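Local structure of type C neurotoxin (Clostridium botulinum, 3PME) at residues R247-K252 against F295-D300. The protein probably recognises nerve-cell membranes through gangliosides or phosphatidylethanolamine, being the receptor-binding part of a botulinum C/D mosaic neurotoxin. Numbering follows the deposited sequence.
Sequences RYIAPK and FHMLYD. With SO4 (sulfate ion), chain C.
In the beta-trefoil that forms the C-terminal half of this receptor-binding region, Pro251 and Tyr299 join two strands that share no hydrogen bond: strand 247-252, paired with strand 255-260, and strand 292-299, a member of the larger antiparallel sheet. The contact illustrates how side chains alone can tie separate hairpins of a trefoil together. Pro251 points the CG-CD edge of its ring at one face of Tyr299 in a CH-pi contact, with CG 3.6 Å from the ring centroid and 20° off the normal. The approach is displaced toward the phenol end, where Pro251 CG lies 3.4 Å from Tyr299 CZ, while CD rests above CE1. With CG of Tyr299 anti to the backbone N (chi1 -179°), the ring reaches across to meet the proline from the opposite direction.

Deeper in the fold, Met297 completes the join. Its chain runs extended and then bends at the sulfur (chi3 -75°), which delivers the methyl CE to the CG2 branch of Ile249 at 3.9 Å. Both side chains are buried: Ile249 also packs on Leu256 and Leu258, and Met297 on Ile273. The carbonyl of Ile249, in turn, accepts a hydrogen bond from Asn271 ND2.

At the outer side, the two strands share a sulfate, probably from the crystallisation liquor, held between two phenols. Lys270 NZ and Asn271 ND2 also bind the ion, and the lysine probably helps to balance its charge. Each hydroxyl donates to a different oxygen: Tyr299 OH to O4 of the sulfate at 2.9 Å, and Tyr248 OH to O1 at 2.7 Å, with O1 lying in the plane of the Tyr248 ring at its edge.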
ATOM      1  N   ARG A 247      11.045  14.237  -7.872  1.00 21.38           N
ATOM      2  CA  ARG A 247      12.364  14.149  -8.493  1.00 18.63           C
ATOM      3  C   ARG A 247      12.621  12.747  -8.983  1.00 20.15           C
ATOM      4  O   ARG A 247      12.109  11.781  -8.417  1.00 20.95           O
ATOM      5  CB  ARG A 247      13.462  14.575  -7.520  1.00 21.83           C
ATOM      6  CG  ARG A 247      13.306  16.007  -7.061  1.00 24.33           C
ATOM      7  CD  ARG A 247      14.505  16.561  -6.318  1.00 22.54           C
ATOM      8  NE  ARG A 247      14.279  17.998  -6.184  1.00 30.53           N
ATOM      9  CZ  ARG A 247      14.844  18.936  -6.938  1.00 26.12           C
ATOM     10  NH1 ARG A 247      15.768  18.636  -7.851  1.00 24.37           N
ATOM     11  NH2 ARG A 247      14.520  20.203  -6.735  1.00 31.27           N
ATOM     12  N   TYR A 248      13.421  12.653 -10.047  1.00 19.90           N
ATOM     13  CA  TYR A 248      13.838  11.373 -10.606  1.00 19.98           C
ATOM     14  C   TYR A 248      15.351  11.255 -10.501  1.00 21.07           C
ATOM     15  O   TYR A 248      16.043  12.259 -10.315  1.00 21.06           O
ATOM     16  CB  TYR A 248      13.384  11.223 -12.069  1.00 19.40           C
ATOM     17  CG  TYR A 248      14.020  12.165 -13.075  1.00 20.32           C
ATOM     18  CD1 TYR A 248      13.461  13.414 -13.349  1.00 21.88           C
ATOM     19  CD2 TYR A 248      15.148  11.780 -13.784  1.00 22.10           C
ATOM     20  CE1 TYR A 248      14.024  14.259 -14.290  1.00 24.00           C
ATOM     21  CE2 TYR A 248      15.717  12.614 -14.730  1.00 21.72           C
ATOM     22  CZ  TYR A 248      15.149  13.852 -14.981  1.00 25.38           C
ATOM     23  OH  TYR A 248      15.706  14.700 -15.918  1.00 25.09           O
ATOM     24  N   ILE A 249      15.856  10.031 -10.621  1.00 17.40           N
ATOM     25  CA  ILE A 249      17.288   9.764 -10.517  1.00 18.37           C
ATOM     26  C   ILE A 249      17.947   9.933 -11.881  1.00 20.10           C
ATOM     27  O   ILE A 249      17.511   9.334 -12.865  1.00 20.42           O
ATOM     28  CB  ILE A 249      17.545   8.342  -9.985  1.00 19.76           C
ATOM     29  CG1 ILE A 249      16.843   8.170  -8.637  1.00 19.50           C
ATOM     30  CG2 ILE A 249      19.047   8.072  -9.870  1.00 20.40           C
ATOM     31  CD1 ILE A 249      16.880   6.762  -8.095  1.00 20.34           C
ATOM     32  N   ALA A 250      18.984  10.761 -11.937  1.00 20.03           N
ATOM     33  CA  ALA A 250      19.707  10.997 -13.187  1.00 23.55           C
ATOM     34  C   ALA A 250      21.218  10.972 -12.995  1.00 20.29           C
ATOM     35  O   ALA A 250      21.731  11.461 -12.000  1.00 19.42           O
ATOM     36  CB  ALA A 250      19.295  12.335 -13.777  1.00 23.82           C
ATOM     37  N   PRO A 251      21.945  10.410 -13.967  1.00 20.22           N
ATOM     38  CA  PRO A 251      23.404  10.508 -13.913  1.00 21.41           C
ATOM     39  C   PRO A 251      23.849  11.894 -14.350  1.00 22.40           C
ATOM     40  O   PRO A 251      23.371  12.413 -15.358  1.00 24.82           O
ATOM     41  CB  PRO A 251      23.859   9.462 -14.934  1.00 25.04           C
ATOM     42  CG  PRO A 251      22.759   9.410 -15.919  1.00 27.58           C
ATOM     43  CD  PRO A 251      21.477   9.658 -15.141  1.00 23.78           C
ATOM     44  N   LYS A 252      24.746  12.499 -13.587  1.00 20.08           N
ATOM     45  CA  LYS A 252      25.287  13.800 -13.951  1.00 22.71           C
ATOM     46  C   LYS A 252      26.749  13.832 -13.540  1.00 24.96           C
ATOM     47  O   LYS A 252      27.071  13.672 -12.368  1.00 23.00           O
ATOM     48  CB  LYS A 252      24.505  14.914 -13.251  1.00 24.61           C
ATOM     49  CG  LYS A 252      25.027  16.326 -13.497  1.00 29.21           C
ATOM     50  CD  LYS A 252      24.057  17.351 -12.913  1.00 34.29           C
ATOM     51  CE  LYS A 252      24.557  18.776 -13.105  1.00 35.60           C
ATOM     52  NZ  LYS A 252      23.519  19.750 -12.667  1.00 44.54           N
ATOM     53  N   PHE A 295      20.562  -2.733  -7.776  1.00 16.69           N
ATOM     54  CA  PHE A 295      19.682  -1.874  -8.562  1.00 17.52           C
ATOM     55  C   PHE A 295      20.232  -1.741  -9.965  1.00 17.40           C
ATOM     56  O   PHE A 295      21.412  -1.420 -10.127  1.00 18.14           O
ATOM     57  CB  PHE A 295      19.603  -0.470  -7.941  1.00 17.88           C
ATOM     58  CG  PHE A 295      19.042  -0.447  -6.550  1.00 19.21           C
ATOM     59  CD1 PHE A 295      17.672  -0.444  -6.341  1.00 18.10           C
ATOM     60  CD2 PHE A 295      19.887  -0.421  -5.451  1.00 19.06           C
ATOM     61  CE1 PHE A 295      17.152  -0.429  -5.057  1.00 18.88           C
ATOM     62  CE2 PHE A 295      19.375  -0.399  -4.154  1.00 18.72           C
ATOM     63  CZ  PHE A 295      18.002  -0.392  -3.958  1.00 18.20           C
ATOM     64  N   HIS A 296      19.405  -2.003 -10.973  1.00 18.29           N
ATOM     65  CA  HIS A 296      19.811  -1.766 -12.357  1.00 16.81           C
ATOM     66  C   HIS A 296      19.054  -0.583 -12.933  1.00 17.58           C
ATOM     67  O   HIS A 296      17.944  -0.269 -12.502  1.00 17.53           O
ATOM     68  CB  HIS A 296      19.584  -3.004 -13.227  1.00 18.83           C
ATOM     69  CG  HIS A 296      20.606  -4.078 -13.014  1.00 18.74           C
ATOM     70  ND1 HIS A 296      20.846  -5.069 -13.942  1.00 21.41           N
ATOM     71  CD2 HIS A 296      21.474  -4.293 -11.999  1.00 19.79           C
ATOM     72  CE1 HIS A 296      21.795  -5.869 -13.491  1.00 22.57           C
ATOM     73  NE2 HIS A 296      22.200  -5.420 -12.319  1.00 20.84           N
ATOM     74  N   MET A 297      19.664   0.094 -13.893  1.00 16.76           N
ATOM     75  CA  MET A 297      18.996   1.163 -14.621  1.00 17.21           C
ATOM     76  C   MET A 297      19.372   1.052 -16.092  1.00 18.81           C
ATOM     77  O   MET A 297      20.553   0.981 -16.423  1.00 19.81           O
ATOM     78  CB  MET A 297      19.389   2.546 -14.099  1.00 19.20           C
ATOM     79  CG  MET A 297      18.646   3.684 -14.808  1.00 20.08           C
ATOM     80  SD  MET A 297      19.231   5.347 -14.396  1.00 19.93           S
ATOM     81  CE  MET A 297      18.532   5.565 -12.751  1.00 20.40           C
ATOM     82  N   LEU A 298      18.365   1.004 -16.954  1.00 18.39           N
ATOM     83  CA  LEU A 298      18.578   1.088 -18.399  1.00 18.47           C
ATOM     84  C   LEU A 298      18.582   2.577 -18.712  1.00 19.19           C
ATOM     85  O   LEU A 298      17.597   3.297 -18.441  1.00 20.99           O
ATOM     86  CB  LEU A 298      17.451   0.379 -19.141  1.00 20.40           C
ATOM     87  CG  LEU A 298      17.554   0.326 -20.670  1.00 20.23           C
ATOM     88  CD1 LEU A 298      18.868  -0.308 -21.142  1.00 20.84           C
ATOM     89  CD2 LEU A 298      16.360  -0.443 -21.212  1.00 20.67           C
ATOM     90  N   TYR A 299      19.707   3.055 -19.227  1.00 18.61           N
ATOM     91  CA  TYR A 299      19.891   4.476 -19.493  1.00 18.30           C
ATOM     92  C   TYR A 299      20.593   4.659 -20.838  1.00 21.11           C
ATOM     93  O   TYR A 299      21.671   4.109 -21.046  1.00 20.57           O
ATOM     94  CB  TYR A 299      20.718   5.117 -18.372  1.00 20.06           C
ATOM     95  CG  TYR A 299      20.928   6.591 -18.570  1.00 20.36           C
ATOM     96  CD1 TYR A 299      19.973   7.508 -18.149  1.00 23.03           C
ATOM     97  CD2 TYR A 299      22.088   7.071 -19.175  1.00 22.49           C
ATOM     98  CE1 TYR A 299      20.156   8.865 -18.339  1.00 24.01           C
ATOM     99  CE2 TYR A 299      22.277   8.417 -19.371  1.00 22.70           C
ATOM    100  CZ  TYR A 299      21.312   9.308 -18.954  1.00 24.51           C
ATOM    101  OH  TYR A 299      21.509  10.655 -19.147  1.00 30.13           O
ATOM    102  N   ASP A 300      19.970   5.430 -21.727  1.00 21.58           N
ATOM    103  CA  ASP A 300      20.494   5.661 -23.078  1.00 22.77           C
ATOM    104  C   ASP A 300      20.916   4.345 -23.735  1.00 23.25           C
ATOM    105  O   ASP A 300      22.020   4.219 -24.281  1.00 24.60           O
ATOM    106  CB  ASP A 300      21.659   6.651 -23.046  1.00 24.55           C
ATOM    107  CG  ASP A 300      21.936   7.264 -24.405  1.00 31.93           C
ATOM    108  OD1 ASP A 300      21.061   7.162 -25.292  1.00 33.98           O
ATOM    109  OD2 ASP A 300      23.025   7.841 -24.582  1.00 37.64           O
TER
HETATM  110  S   SO4 C   2      18.401  12.614 -17.824  0.50 25.53           S
HETATM  111  O1  SO4 C   2      17.927  13.753 -17.034  0.50 25.86           O
HETATM  112  O2  SO4 C   2      17.944  11.358 -17.258  0.50 22.42           O
HETATM  113  O3  SO4 C   2      17.876  12.742 -19.181  0.50 34.01           O
HETATM  114  O4  SO4 C   2      19.863  12.615 -17.860  0.50 29.67           O